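Local coordinates for lipoprotein (Bacteroides vulgatus, PDB 3U6G) that is of unknown function but has an immunoglobulin-like fold and probably belongs to a family of PLAT- and C2-like calcium-binding lipoproteins, at residues T20-V25 and S80-G85; K106-D111 and L115-S120; M61-N66 and F70-A75; T91-I96 and V101-K106. All blocks are in the same frame, centred on the assembly; numbering follows the deposited sequence.

Interaction 1 of 4, residues T20-V25 and S80-G85; sequences TDSFEV and SISEAG
An ST turn at Ser80 meets the backbone carbonyl of Ser22 where two loops come together at one end of this immunoglobulin-like domain. Ser80 closes strand 71-80, and Ser22 ends the short 3-10 segment that leads into strand 24-33. Ser80 OG donates to Ser22 O at 2.6 Å, approaching from 22° outside the carbonyl plane. Chi1 of Ser80 is -179°, which sets the hydroxyl opposite its own backbone N. Ser80 OG also accepts a bond from Ser82 N at 3.1 Å, making the ST turn. This second bond is fairly straight, with an angle of 163° at the hydrogen. The two bonds together tie the hydroxyl to both segments and fix its rotation.

Ser22 O has a further donor. A water donates to Ser22 O at 3.0 Å. The same water accepts from Ile81 N. A second water lies 2.8 Å from both Ser22 OG and Ser82 OG and bridges the two hydroxyls. Ser82 OG also packs directly on Ser22 CB at 3.2 Å.

The apolar part is small. Phe23 brings CD2 of its ring to 3.8 Å from Ser80 CB, at an oblique approach. This buried ring also touches Val78, Leu88 and Thr110. Just beyond the contact, Glu24 and Ser79 are joined by backbone hydrogen bonding.

The contact is therefore polar without charges. Three serines and two waters link the loops, and the carbonyl of Ser22 is satisfied by a hydroxyl and a water.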
loop_
_atom_site.group_PDB
_atom_site.type_symbol
_atom_site.label_atom_id
_atom_site.label_comp_id
_atom_site.label_asym_id
_atom_site.label_seq_id
_atom_site.Cartn_x
_atom_site.Cartn_y
_atom_site.Cartn_z
ATOM N N THR A 20 -8.981 6.728 -20.921
ATOM C CA THR A 20 -9.019 6.913 -19.471
ATOM C C THR A 20 -10.428 6.906 -18.896
ATOM O O THR A 20 -10.617 6.516 -17.745
ATOM C CB THR A 20 -8.295 8.211 -19.023
ATOM O OG1 THR A 20 -8.899 9.351 -19.638
ATOM C CG2 THR A 20 -6.807 8.153 -19.390
ATOM N N ASP A 21 -11.416 7.299 -19.697
ATOM C CA ASP A 21 -12.807 7.260 -19.247
ATOM C C ASP A 21 -13.381 5.844 -19.175
ATOM O O ASP A 21 -14.454 5.654 -18.621
ATOM C CB ASP A 21 -13.680 8.133 -20.150
ATOM C CG ASP A 21 -13.290 9.593 -20.087
ATOM O OD1 ASP A 21 -12.985 10.075 -18.976
ATOM O OD2 ASP A 21 -13.277 10.256 -21.145
ATOM N N SER A 22 -12.668 4.862 -19.732
ATOM C CA SER A 22 -13.115 3.464 -19.717
ATOM C C SER A 22 -12.533 2.676 -18.550
ATOM O O SER A 22 -12.893 1.516 -18.344
ATOM C CB SER A 22 -12.756 2.791 -21.041
ATOM O OG SER A 22 -13.420 3.434 -22.118
ATOM N N PHE A 23 -11.670 3.313 -17.757
ATOM C CA PHE A 23 -10.988 2.630 -16.661
ATOM C C PHE A 23 -11.103 3.419 -15.361
ATOM O O PHE A 23 -11.087 4.646 -15.363
ATOM C CB PHE A 23 -9.492 2.473 -16.958
ATOM C CG PHE A 23 -9.176 1.576 -18.126
ATOM C CD1 PHE A 23 -9.204 2.078 -19.413
ATOM C CD2 PHE A 23 -8.813 0.249 -17.931
ATOM C CE1 PHE A 23 -8.883 1.268 -20.504
ATOM C CE2 PHE A 23 -8.482 -0.560 -18.997
ATOM C CZ PHE A 23 -8.533 -0.045 -20.301
ATOM N N GLU A 24 -11.211 2.688 -14.258
ATOM C CA GLU A 24 -11.105 3.273 -12.926
ATOM C C GLU A 24 -9.743 2.888 -12.353
ATOM O O GLU A 24 -9.403 1.706 -12.278
ATOM C CB GLU A 24 -12.245 2.784 -12.022
ATOM C CG GLU A 24 -13.614 3.342 -12.401
ATOM N N VAL A 25 -8.958 3.891 -11.978
ATOM C CA VAL A 25 -7.623 3.678 -11.437
ATOM C C VAL A 25 -7.559 4.297 -10.049
ATOM O O VAL A 25 -7.774 5.500 -9.891
ATOM C CB VAL A 25 -6.538 4.328 -12.320
ATOM C CG1 VAL A 25 -5.163 3.978 -11.771
ATOM C CG2 VAL A 25 -6.689 3.877 -13.788
ATOM N N SER A 80 -12.171 -2.183 -15.292
ATOM C CA SER A 80 -13.022 -1.768 -16.411
ATOM C C SER A 80 -14.059 -2.835 -16.718
ATOM O O SER A 80 -13.766 -4.034 -16.639
ATOM C CB SER A 80 -12.199 -1.477 -17.675
ATOM O OG SER A 80 -13.047 -1.059 -18.743
ATOM N N ILE A 81 -15.273 -2.386 -17.036
ATOM C CA ILE A 81 -16.327 -3.259 -17.565
ATOM C C ILE A 81 -16.659 -2.907 -19.020
ATOM O O ILE A 81 -17.674 -3.360 -19.550
ATOM C CB ILE A 81 -17.631 -3.168 -16.731
ATOM C CG1 ILE A 81 -18.118 -1.708 -16.630
ATOM C CG2 ILE A 81 -17.411 -3.789 -15.362
ATOM C CD1 ILE A 81 -19.590 -1.567 -16.254
ATOM N N SER A 82 -15.800 -2.107 -19.652
ATOM C CA SER A 82 -16.030 -1.621 -21.016
ATOM C C SER A 82 -15.972 -2.748 -22.041
ATOM O O SER A 82 -15.526 -3.862 -21.747
ATOM C CB SER A 82 -14.987 -0.559 -21.399
ATOM O OG SER A 82 -15.120 0.624 -20.632
ATOM N N GLU A 83 -16.442 -2.443 -23.246
ATOM C CA GLU A 83 -16.312 -3.330 -24.396
ATOM C C GLU A 83 -14.836 -3.616 -24.674
ATOM O O GLU A 83 -13.959 -2.859 -24.230
ATOM C CB GLU A 83 -16.973 -2.696 -25.632
ATOM C CG GLU A 83 -16.301 -1.408 -26.134
ATOM C CD GLU A 83 -17.155 -0.642 -27.131
ATOM O OE1 GLU A 83 -18.021 -1.263 -27.786
ATOM O OE2 GLU A 83 -16.954 0.584 -27.263
ATOM N N ALA A 84 -14.562 -4.693 -25.411
ATOM C CA ALA A 84 -13.190 -5.076 -25.756
ATOM C C ALA A 84 -12.475 -3.972 -26.544
ATOM O O ALA A 84 -13.111 -3.191 -27.250
ATOM C CB ALA A 84 -13.176 -6.396 -26.546
ATOM N N GLY A 85 -11.153 -3.890 -26.395
ATOM C CA GLY A 85 -10.345 -2.987 -27.223
ATOM C C GLY A 85 -10.087 -1.593 -26.680
ATOM O O GLY A 85 -9.532 -0.742 -27.378
HETATM O O HOH W 1 -15.604 0.505 -17.495
HETATM O O HOH W 2 -16.171 2.840 -22.001
#

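Interaction 2 of 4, residues K106-D111 and L115-S120; sequences KEYITD and LIETFS
Tyr108 reaches from strand 106-109 toward Glu117 and Phe119 of strand 115-120. The two strands run antiparallel, at 170°, but their axes come no closer than 9.3 Å, and side chains span the distance.

Most of the contact is apolar. CB and CG of Glu117 lie against CE1 and CD1 of Tyr108, obliquely to the ring, with Glu117 CB 3.5 Å from Tyr108 CE1. The Glu117 chain bends at chi2 (-71°), and its carboxylate leads away from strand 106-109. Tyr108 and Phe119 cross at about a right angle, with Tyr108 OH 3.8 Å from Phe119 CD2. Leu115 CD1 packs on Thr110 CG2 at 3.9 Å. Lys106 adds its aliphatic chain, Lys106 CE lying 4.2 Å from Phe119 CB.

The polar link runs through water. One water sits at the edge of the Tyr108 ring, in its plane, 2.8 Å from Tyr108 OH, and donates to Thr118 O at 2.8 Å. With an alanine here instead of Tyr108, a gap is likely to open beside Glu117 and Phe119, and the water would lose its hydroxyl partner.

Val78 of strand 71-80 touches Tyr108, Leu115 and Phe119. Val92 of strand 87-96 also packs on Phe119, and Phe23 touches Tyr108 and Thr110 from the loop before strand 24-33.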
loop_
_atom_site.group_PDB
_atom_site.type_symbol
_atom_site.label_atom_id
_atom_site.label_comp_id
_atom_site.label_asym_id
_atom_site.label_seq_id
_atom_site.Cartn_x
_atom_site.Cartn_y
_atom_site.Cartn_z
ATOM N N LYS A 106 2.838 -0.027 -17.363
ATOM C CA LYS A 106 1.764 -0.968 -17.577
ATOM C C LYS A 106 0.939 -0.520 -18.763
ATOM O O LYS A 106 0.696 0.678 -18.944
ATOM C CB LYS A 106 0.865 -1.015 -16.345
ATOM C CG LYS A 106 1.530 -1.547 -15.082
ATOM C CD LYS A 106 1.696 -3.045 -15.155
ATOM C CE LYS A 106 2.328 -3.617 -13.901
ATOM N NZ LYS A 106 2.496 -5.087 -14.014
ATOM N N GLU A 107 0.506 -1.499 -19.549
ATOM C CA GLU A 107 -0.418 -1.282 -20.640
ATOM C C GLU A 107 -1.575 -2.263 -20.488
ATOM O O GLU A 107 -1.355 -3.468 -20.351
ATOM C CB GLU A 107 0.293 -1.572 -21.942
ATOM C CG GLU A 107 -0.584 -1.446 -23.175
ATOM C CD GLU A 107 -0.850 -0.007 -23.506
ATOM O OE1 GLU A 107 0.018 0.821 -23.148
ATOM O OE2 GLU A 107 -1.894 0.305 -24.125
ATOM N N TYR A 108 -2.801 -1.748 -20.497
ATOM C CA TYR A 108 -3.982 -2.589 -20.334
ATOM C C TYR A 108 -4.896 -2.412 -21.529
ATOM O O TYR A 108 -5.082 -1.298 -21.997
ATOM C CB TYR A 108 -4.739 -2.214 -19.062
ATOM C CG TYR A 108 -3.905 -2.263 -17.802
ATOM C CD1 TYR A 108 -3.655 -3.465 -17.153
ATOM C CD2 TYR A 108 -3.383 -1.097 -17.250
ATOM C CE1 TYR A 108 -2.903 -3.509 -15.990
ATOM C CE2 TYR A 108 -2.628 -1.129 -16.088
ATOM C CZ TYR A 108 -2.392 -2.340 -15.460
ATOM O OH TYR A 108 -1.640 -2.384 -14.305
ATOM N N ILE A 109 -5.450 -3.524 -22.017
ATOM C CA ILE A 109 -6.378 -3.524 -23.148
ATOM C C ILE A 109 -7.535 -4.475 -22.810
ATOM O O ILE A 109 -7.334 -5.670 -22.590
ATOM C CB ILE A 109 -5.696 -3.954 -24.472
ATOM C CG1 ILE A 109 -4.483 -3.063 -24.788
ATOM C CG2 ILE A 109 -6.690 -3.888 -25.606
ATOM C CD1 ILE A 109 -3.262 -3.823 -25.301
ATOM N N THR A 110 -8.751 -3.942 -22.771
ATOM C CA THR A 110 -9.905 -4.753 -22.395
ATOM C C THR A 110 -10.213 -5.778 -23.486
ATOM O O THR A 110 -9.969 -5.526 -24.676
ATOM C CB THR A 110 -11.148 -3.894 -22.129
ATOM O OG1 THR A 110 -11.485 -3.168 -23.322
ATOM C CG2 THR A 110 -10.901 -2.938 -20.934
ATOM N N ASP A 111 -10.711 -6.942 -23.068
ATOM C CA ASP A 111 -11.010 -8.044 -23.992
ATOM C C ASP A 111 -12.496 -8.434 -23.999
ATOM O O ASP A 111 -12.867 -9.452 -24.586
ATOM C CB ASP A 111 -10.144 -9.272 -23.659
ATOM C CG ASP A 111 -10.508 -9.917 -22.324
ATOM O OD1 ASP A 111 -11.449 -9.444 -21.655
ATOM O OD2 ASP A 111 -9.850 -10.912 -21.950
ATOM N N LEU A 115 -12.306 -6.439 -16.383
ATOM C CA LEU A 115 -10.861 -6.262 -16.184
ATOM C C LEU A 115 -10.606 -5.793 -14.754
ATOM O O LEU A 115 -11.187 -4.809 -14.318
ATOM C CB LEU A 115 -10.299 -5.241 -17.176
ATOM C CG LEU A 115 -8.773 -5.021 -17.206
ATOM C CD1 LEU A 115 -8.307 -4.717 -18.621
ATOM C CD2 LEU A 115 -8.303 -3.916 -16.263
ATOM N N ILE A 116 -9.770 -6.540 -14.039
ATOM C CA ILE A 116 -9.296 -6.155 -12.715
ATOM C C ILE A 116 -7.811 -6.493 -12.634
ATOM O O ILE A 116 -7.427 -7.669 -12.716
ATOM C CB ILE A 116 -10.092 -6.863 -11.571
ATOM C CG1 ILE A 116 -9.376 -6.702 -10.223
ATOM C CG2 ILE A 116 -10.307 -8.346 -11.882
ATOM C CD1 ILE A 116 -9.132 -5.267 -9.821
ATOM N N GLU A 117 -6.976 -5.471 -12.476
ATOM C CA GLU A 117 -5.551 -5.694 -12.370
ATOM C C GLU A 117 -5.014 -4.847 -11.234
ATOM O O GLU A 117 -5.615 -3.845 -10.870
ATOM C CB GLU A 117 -4.852 -5.322 -13.671
ATOM C CG GLU A 117 -5.382 -6.080 -14.885
ATOM C CD GLU A 117 -4.997 -7.550 -14.901
ATOM O OE1 GLU A 117 -4.063 -7.944 -14.172
ATOM O OE2 GLU A 117 -5.607 -8.309 -15.680
ATOM N N THR A 118 -3.886 -5.262 -10.676
ATOM C CA THR A 118 -3.276 -4.520 -9.580
ATOM C C THR A 118 -1.790 -4.329 -9.842
ATOM O O THR A 118 -1.186 -5.041 -10.650
ATOM C CB THR A 118 -3.505 -5.237 -8.223
ATOM O OG1 THR A 118 -2.833 -6.511 -8.201
ATOM C CG2 THR A 118 -4.992 -5.416 -7.954
ATOM N N PHE A 119 -1.204 -3.373 -9.135
ATOM C CA PHE A 119 0.209 -3.121 -9.260
ATOM C C PHE A 119 0.744 -2.556 -7.974
ATOM O O PHE A 119 -0.024 -2.048 -7.133
ATOM C CB PHE A 119 0.486 -2.179 -10.433
ATOM C CG PHE A 119 -0.149 -0.805 -10.306
ATOM C CD1 PHE A 119 0.419 0.174 -9.498
ATOM C CD2 PHE A 119 -1.288 -0.479 -11.041
ATOM C CE1 PHE A 119 -0.162 1.440 -9.395
ATOM C CE2 PHE A 119 -1.868 0.778 -10.946
ATOM C CZ PHE A 119 -1.305 1.743 -10.121
ATOM N N SER A 120 2.060 -2.643 -7.825
ATOM C CA SER A 120 2.728 -2.066 -6.674
ATOM C C SER A 120 4.122 -1.630 -7.063
ATOM O O SER A 120 4.791 -2.304 -7.836
ATOM C CB SER A 120 2.809 -3.076 -5.517
ATOM O OG SER A 120 3.300 -2.476 -4.327
HETATM O O HOH W 3 -1.121 -4.984 -13.476
#

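Interaction 3 of 4, residues M61-N66 and F70-A75; sequences MSCCTN and FFMTCA
Met72, a selenomethionine in this crystal, pushes its tip against the backbone of Cys63 and Cys64 and the methyl of Thr65. The strands 61-65 and 71-75 are antiparallel at 157°, with their axes 8.7 Å apart at the closest, so this one long side chain does most of the reaching.

The tight part is at its end. Met72 CE comes to 3.3 Å from Cys63 O, 3.6 Å from Cys63 SG and 3.7 Å from Cys64 CA. Thr65 and Met72 meet tip to tip, with Thr65 CG2 3.9 Å from Met72 SE. The Met72 chain is nearly straight, with chi2 at -172°, and this carries the methyl across to the opposite strand. Ile29, Leu40 and His10 also touch Met72, so the Met72 side chain lies among several strands.

The contact loosens along the strands. They diverge from Thr65 toward Cys63, whose CA lies 9.7 Å from the CA of Cys74. The outer sides of the strands serve other partners. Cys64 points away from Met72 and packs on Tyr41. Thr73 and Ala75 face the second subunit, packing on Ala75 and Thr73 of that chain. Thr65 turns its hydroxyl from the contact: Thr65 OG1 donates to Asn66 O at 2.7 Å and is also hydrogen-bonded to His10 N.

The contact is mainly nonpolar, with the Met72 methyl also resting on the Cys63 carbonyl. Selenium takes the place of methionine sulfur here. The Thr65 hydroxyl is satisfied by Asn66 O and His10 N, and its methyl faces Met72.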
loop_
_atom_site.group_PDB
_atom_site.type_symbol
_atom_site.label_atom_id
_atom_site.label_comp_id
_atom_site.label_asym_id
_atom_site.label_seq_id
_atom_site.Cartn_x
_atom_site.Cartn_y
_atom_site.Cartn_z
HETATM N N MSE A 61 -0.362 12.846 -11.204
HETATM C CA MSE A 61 -0.411 13.137 -9.783
HETATM C C MSE A 61 0.902 12.729 -9.143
HETATM O O MSE A 61 1.584 11.819 -9.586
HETATM C CB MSE A 61 -1.606 12.457 -9.120
HETATM C CG MSE A 61 -1.494 10.969 -8.963
HETATM SE SE MSE A 61 -0.617 10.429 -7.299
HETATM C CE MSE A 61 -0.920 11.988 -6.226
ATOM N N SER A 62 1.280 13.456 -8.106
ATOM C CA SER A 62 2.459 13.084 -7.369
ATOM C C SER A 62 2.238 13.252 -5.880
ATOM O O SER A 62 1.387 14.040 -5.435
ATOM C CB SER A 62 3.667 13.891 -7.829
ATOM O OG SER A 62 3.398 15.261 -7.720
ATOM N N CYS A 63 3.053 12.530 -5.128
ATOM C CA CYS A 63 2.993 12.509 -3.681
ATOM C C CYS A 63 4.428 12.348 -3.179
ATOM O O CYS A 63 5.177 11.551 -3.719
ATOM C CB CYS A 63 2.099 11.325 -3.210
ATOM S SG CYS A 63 1.862 11.272 -1.413
ATOM N N CYS A 64 4.830 13.103 -2.160
ATOM C CA CYS A 64 6.158 12.947 -1.591
ATOM C C CYS A 64 6.118 13.009 -0.088
ATOM O O CYS A 64 5.095 13.376 0.510
ATOM C CB CYS A 64 7.129 14.011 -2.133
ATOM S SG CYS A 64 6.763 15.691 -1.581
ATOM N N THR A 65 7.246 12.644 0.502
ATOM C CA THR A 65 7.412 12.630 1.939
ATOM C C THR A 65 8.225 13.852 2.379
ATOM O O THR A 65 8.677 14.644 1.549
ATOM C CB THR A 65 8.162 11.354 2.385
ATOM O OG1 THR A 65 9.510 11.396 1.900
ATOM C CG2 THR A 65 7.456 10.078 1.896
ATOM N N ASN A 66 8.403 13.997 3.689
ATOM C CA ASN A 66 9.452 14.845 4.204
ATOM C C ASN A 66 10.788 14.119 4.069
ATOM O O ASN A 66 10.853 12.977 3.582
ATOM C CB ASN A 66 9.166 15.319 5.642
ATOM C CG ASN A 66 9.297 14.217 6.700
ATOM O OD1 ASN A 66 9.984 13.212 6.498
ATOM N ND2 ASN A 66 8.641 14.427 7.858
ATOM N N PHE A 70 12.312 6.669 4.876
ATOM C CA PHE A 70 13.260 5.704 4.311
ATOM C C PHE A 70 12.595 4.732 3.356
ATOM O O PHE A 70 13.268 3.894 2.782
ATOM C CB PHE A 70 14.066 4.969 5.389
ATOM C CG PHE A 70 13.227 4.202 6.370
ATOM C CD1 PHE A 70 12.591 3.035 5.977
ATOM C CD2 PHE A 70 13.060 4.641 7.674
ATOM C CE1 PHE A 70 11.822 2.303 6.868
ATOM C CE2 PHE A 70 12.297 3.901 8.566
ATOM C CZ PHE A 70 11.652 2.758 8.151
ATOM N N PHE A 71 11.288 4.883 3.140
ATOM C CA PHE A 71 10.501 3.981 2.331
ATOM C C PHE A 71 9.186 4.637 1.958
ATOM O O PHE A 71 8.598 5.345 2.767
ATOM C CB PHE A 71 10.210 2.727 3.142
ATOM C CG PHE A 71 9.430 1.665 2.411
ATOM C CD1 PHE A 71 9.959 1.020 1.305
ATOM C CD2 PHE A 71 8.186 1.271 2.877
ATOM C CE1 PHE A 71 9.250 0.021 0.639
ATOM C CE2 PHE A 71 7.461 0.259 2.222
ATOM C CZ PHE A 71 8.007 -0.372 1.104
HETATM N N MSE A 72 8.730 4.381 0.729
HETATM C CA MSE A 72 7.441 4.836 0.245
HETATM C C MSE A 72 6.933 3.792 -0.743
HETATM O O MSE A 72 7.716 3.199 -1.474
HETATM C CB MSE A 72 7.534 6.227 -0.412
HETATM C CG MSE A 72 6.165 7.065 -0.608
HETATM SE SE MSE A 72 6.537 8.542 -1.621
HETATM C CE MSE A 72 4.943 9.508 -1.150
ATOM N N THR A 73 5.630 3.558 -0.712
ATOM C CA THR A 73 4.951 2.539 -1.527
ATOM C C THR A 73 3.709 3.090 -2.184
ATOM O O THR A 73 3.041 3.951 -1.602
ATOM C CB THR A 73 4.431 1.389 -0.644
ATOM O OG1 THR A 73 3.584 1.911 0.402
ATOM C CG2 THR A 73 5.576 0.638 -0.036
ATOM N N CYS A 74 3.373 2.571 -3.361
ATOM C CA CYS A 74 2.148 2.894 -4.054
ATOM C C CYS A 74 1.578 1.583 -4.561
ATOM O O CYS A 74 2.256 0.857 -5.308
ATOM C CB CYS A 74 2.429 3.836 -5.231
ATOM S SG CYS A 74 0.980 4.205 -6.260
ATOM N N ALA A 75 0.363 1.277 -4.117
ATOM C CA ALA A 75 -0.401 0.120 -4.593
ATOM C C ALA A 75 -1.616 0.605 -5.339
ATOM O O ALA A 75 -2.313 1.506 -4.899
ATOM C CB ALA A 75 -0.825 -0.786 -3.427
#

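Interaction 4 of 4, residues T91-I96 and V101-K106; sequences TVIGYI and VNRLEK
Val92 and Leu104 form a hydrogen-bonded pair in the antiparallel hairpin of strands 87-96 and 99-109. Val92 N donates to Leu104 O at 3.0 Å, and Leu104 N returns a bond to Val92 O at 2.8 Å. Gly94 N binds Asn102 O at 2.9 Å. Gly94 O receives Val101 N at 2.8 Å and, weakly, Asn102 N at 3.4 Å.

Apolar packing follows the pairing. Val92 CG2 lies 3.9 Å from Leu104 CD2, the two side chains side by side on the face that meets Phe119.

Charged groups occupy the other face. Arg103 NH1 forms a salt bridge with Glu105 OE2 at 2.9 Å, the oxygen lying at the guanidinium edge. Glu100 pairs with Arg103 NH2. Ile93 runs alongside Arg103. Its CG1 is anti to the carbonyl carbon (chi1 -51°), and with chi2 extended (168°) this puts Ile93 CD1 over one guanidinium face, offset toward the rim and 3.6 Å from Arg103 NH2. Ile93 CG2 lies over one face of the Tyr95 ring, also offset toward its rim. A glycine in place of Ile93 would probably strip the packing from these faces.

Val101 and Asn102 both face Gly94, a classic beta bulge in a hairpin of an immunoglobulin-like fold.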
loop_
_atom_site.group_PDB
_atom_site.type_symbol
_atom_site.label_atom_id
_atom_site.label_comp_id
_atom_site.label_asym_id
_atom_site.label_seq_id
_atom_site.Cartn_x
_atom_site.Cartn_y
_atom_site.Cartn_z
ATOM N N THR A 91 2.024 4.790 -15.944
ATOM C CA THR A 91 3.415 4.852 -15.515
ATOM C C THR A 91 3.470 5.306 -14.057
ATOM O O THR A 91 2.830 6.289 -13.686
ATOM C CB THR A 91 4.223 5.835 -16.354
ATOM O OG1 THR A 91 4.165 5.459 -17.734
ATOM C CG2 THR A 91 5.681 5.873 -15.893
ATOM N N VAL A 92 4.200 4.567 -13.234
ATOM C CA VAL A 92 4.420 4.953 -11.841
ATOM C C VAL A 92 5.923 4.977 -11.590
ATOM O O VAL A 92 6.606 3.979 -11.824
ATOM C CB VAL A 92 3.749 3.980 -10.860
ATOM C CG1 VAL A 92 3.916 4.492 -9.431
ATOM C CG2 VAL A 92 2.271 3.800 -11.198
ATOM N N ILE A 93 6.442 6.121 -11.148
ATOM C CA ILE A 93 7.870 6.302 -10.968
ATOM C C ILE A 93 8.117 6.618 -9.504
ATOM O O ILE A 93 7.434 7.448 -8.908
ATOM C CB ILE A 93 8.450 7.438 -11.843
ATOM C CG1 ILE A 93 8.042 7.284 -13.308
ATOM C CG2 ILE A 93 9.991 7.484 -11.696
ATOM C CD1 ILE A 93 8.341 8.514 -14.174
ATOM N N GLY A 94 9.091 5.930 -8.928
ATOM C CA GLY A 94 9.517 6.164 -7.556
ATOM C C GLY A 94 10.884 6.827 -7.528
ATOM O O GLY A 94 11.793 6.409 -8.251
ATOM N N TYR A 95 11.016 7.849 -6.684
ATOM C CA TYR A 95 12.239 8.635 -6.559
ATOM C C TYR A 95 12.674 8.756 -5.112
ATOM O O TYR A 95 11.849 8.732 -4.196
ATOM C CB TYR A 95 12.052 10.071 -7.059
ATOM C CG TYR A 95 11.369 10.256 -8.382
ATOM C CD1 TYR A 95 9.995 10.152 -8.480
ATOM C CD2 TYR A 95 12.097 10.589 -9.532
ATOM C CE1 TYR A 95 9.352 10.343 -9.673
ATOM C CE2 TYR A 95 11.444 10.791 -10.743
ATOM C CZ TYR A 95 10.066 10.656 -10.804
ATOM O OH TYR A 95 9.357 10.845 -11.977
ATOM N N ILE A 96 13.974 8.937 -4.919
ATOM C CA ILE A 96 14.513 9.444 -3.678
ATOM C C ILE A 96 15.424 10.625 -4.016
ATOM O O ILE A 96 16.377 10.487 -4.801
ATOM C CB ILE A 96 15.324 8.375 -2.893
ATOM C CG1 ILE A 96 14.482 7.120 -2.659
ATOM C CG2 ILE A 96 15.825 8.932 -1.544
ATOM C CD1 ILE A 96 15.235 6.010 -1.967
ATOM N N VAL A 101 14.376 5.559 -8.668
ATOM C CA VAL A 101 14.853 4.316 -8.084
ATOM C C VAL A 101 14.095 3.078 -8.565
ATOM O O VAL A 101 14.657 1.991 -8.575
ATOM C CB VAL A 101 14.930 4.389 -6.550
ATOM C CG1 VAL A 101 15.975 5.418 -6.133
ATOM C CG2 VAL A 101 13.581 4.691 -5.934
ATOM N N ASN A 102 12.832 3.245 -8.951
ATOM C CA ASN A 102 12.034 2.186 -9.585
ATOM C C ASN A 102 10.975 2.805 -10.482
ATOM O O ASN A 102 10.630 3.979 -10.348
ATOM C CB ASN A 102 11.338 1.313 -8.537
ATOM C CG ASN A 102 12.282 0.377 -7.851
ATOM O OD1 ASN A 102 12.999 -0.402 -8.501
ATOM N ND2 ASN A 102 12.320 0.453 -6.524
ATOM N N ARG A 103 10.481 2.001 -11.409
ATOM C CA ARG A 103 9.507 2.440 -12.365
ATOM C C ARG A 103 8.664 1.245 -12.749
ATOM O O ARG A 103 9.175 0.160 -12.973
ATOM C CB ARG A 103 10.217 2.995 -13.608
ATOM C CG ARG A 103 9.329 3.195 -14.833
ATOM C CD ARG A 103 10.110 3.686 -16.020
ATOM N NE ARG A 103 10.715 5.006 -15.819
ATOM C CZ ARG A 103 10.371 6.118 -16.465
ATOM N NH1 ARG A 103 9.401 6.117 -17.365
ATOM N NH2 ARG A 103 11.005 7.255 -16.202
ATOM N N LEU A 104 7.368 1.475 -12.850
ATOM C CA LEU A 104 6.451 0.491 -13.377
ATOM C C LEU A 104 5.822 1.093 -14.624
ATOM O O LEU A 104 5.397 2.252 -14.627
ATOM C CB LEU A 104 5.416 0.153 -12.309
ATOM C CG LEU A 104 4.165 -0.632 -12.677
ATOM C CD1 LEU A 104 3.894 -1.695 -11.624
ATOM C CD2 LEU A 104 2.989 0.334 -12.811
ATOM N N GLU A 105 5.796 0.314 -15.695
ATOM C CA GLU A 105 5.082 0.699 -16.893
ATOM C C GLU A 105 4.099 -0.413 -17.208
ATOM O O GLU A 105 4.465 -1.577 -17.283
ATOM C CB GLU A 105 6.046 0.958 -18.056
ATOM C CG GLU A 105 6.322 2.457 -18.276
ATOM C CD GLU A 105 7.713 2.746 -18.750
ATOM O OE1 GLU A 105 8.451 1.811 -19.128
ATOM O OE2 GLU A 105 8.065 3.931 -18.742
ATOM N N LYS A 106 2.838 -0.027 -17.363
ATOM C CA LYS A 106 1.764 -0.968 -17.577
ATOM C C LYS A 106 0.939 -0.520 -18.763
ATOM O O LYS A 106 0.696 0.678 -18.944
ATOM C CB LYS A 106 0.865 -1.015 -16.345
ATOM C CG LYS A 106 1.530 -1.547 -15.082
ATOM C CD LYS A 106 1.696 -3.045 -15.155
ATOM C CE LYS A 106 2.328 -3.617 -13.901
ATOM N NZ LYS A 106 2.496 -5.087 -14.014
#

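How the interactions relate
All four contacts reach the same antiparallel sheet of the immunoglobulin-like fold. Along the chain, interaction 3 is nested within the loop closed by interaction 1; interactions 4 and 2 follow in that order. Interaction 2 touches interaction 1, their centres about 10 Å apart, where Gly85 N and Glu83 O meet Thr110. It also shares Lys106 and strand 99-109 with interaction 4, and Phe119 packs there on Leu104. Interactions 3 and 4 have centres about 11 Å apart but do not touch. Interactions 1 and 3 are the most distant, their centres about 26 Å apart. Interactions 1, 2 and 3 also reach the second subunit, so strands that build the core also pack on the second subunit.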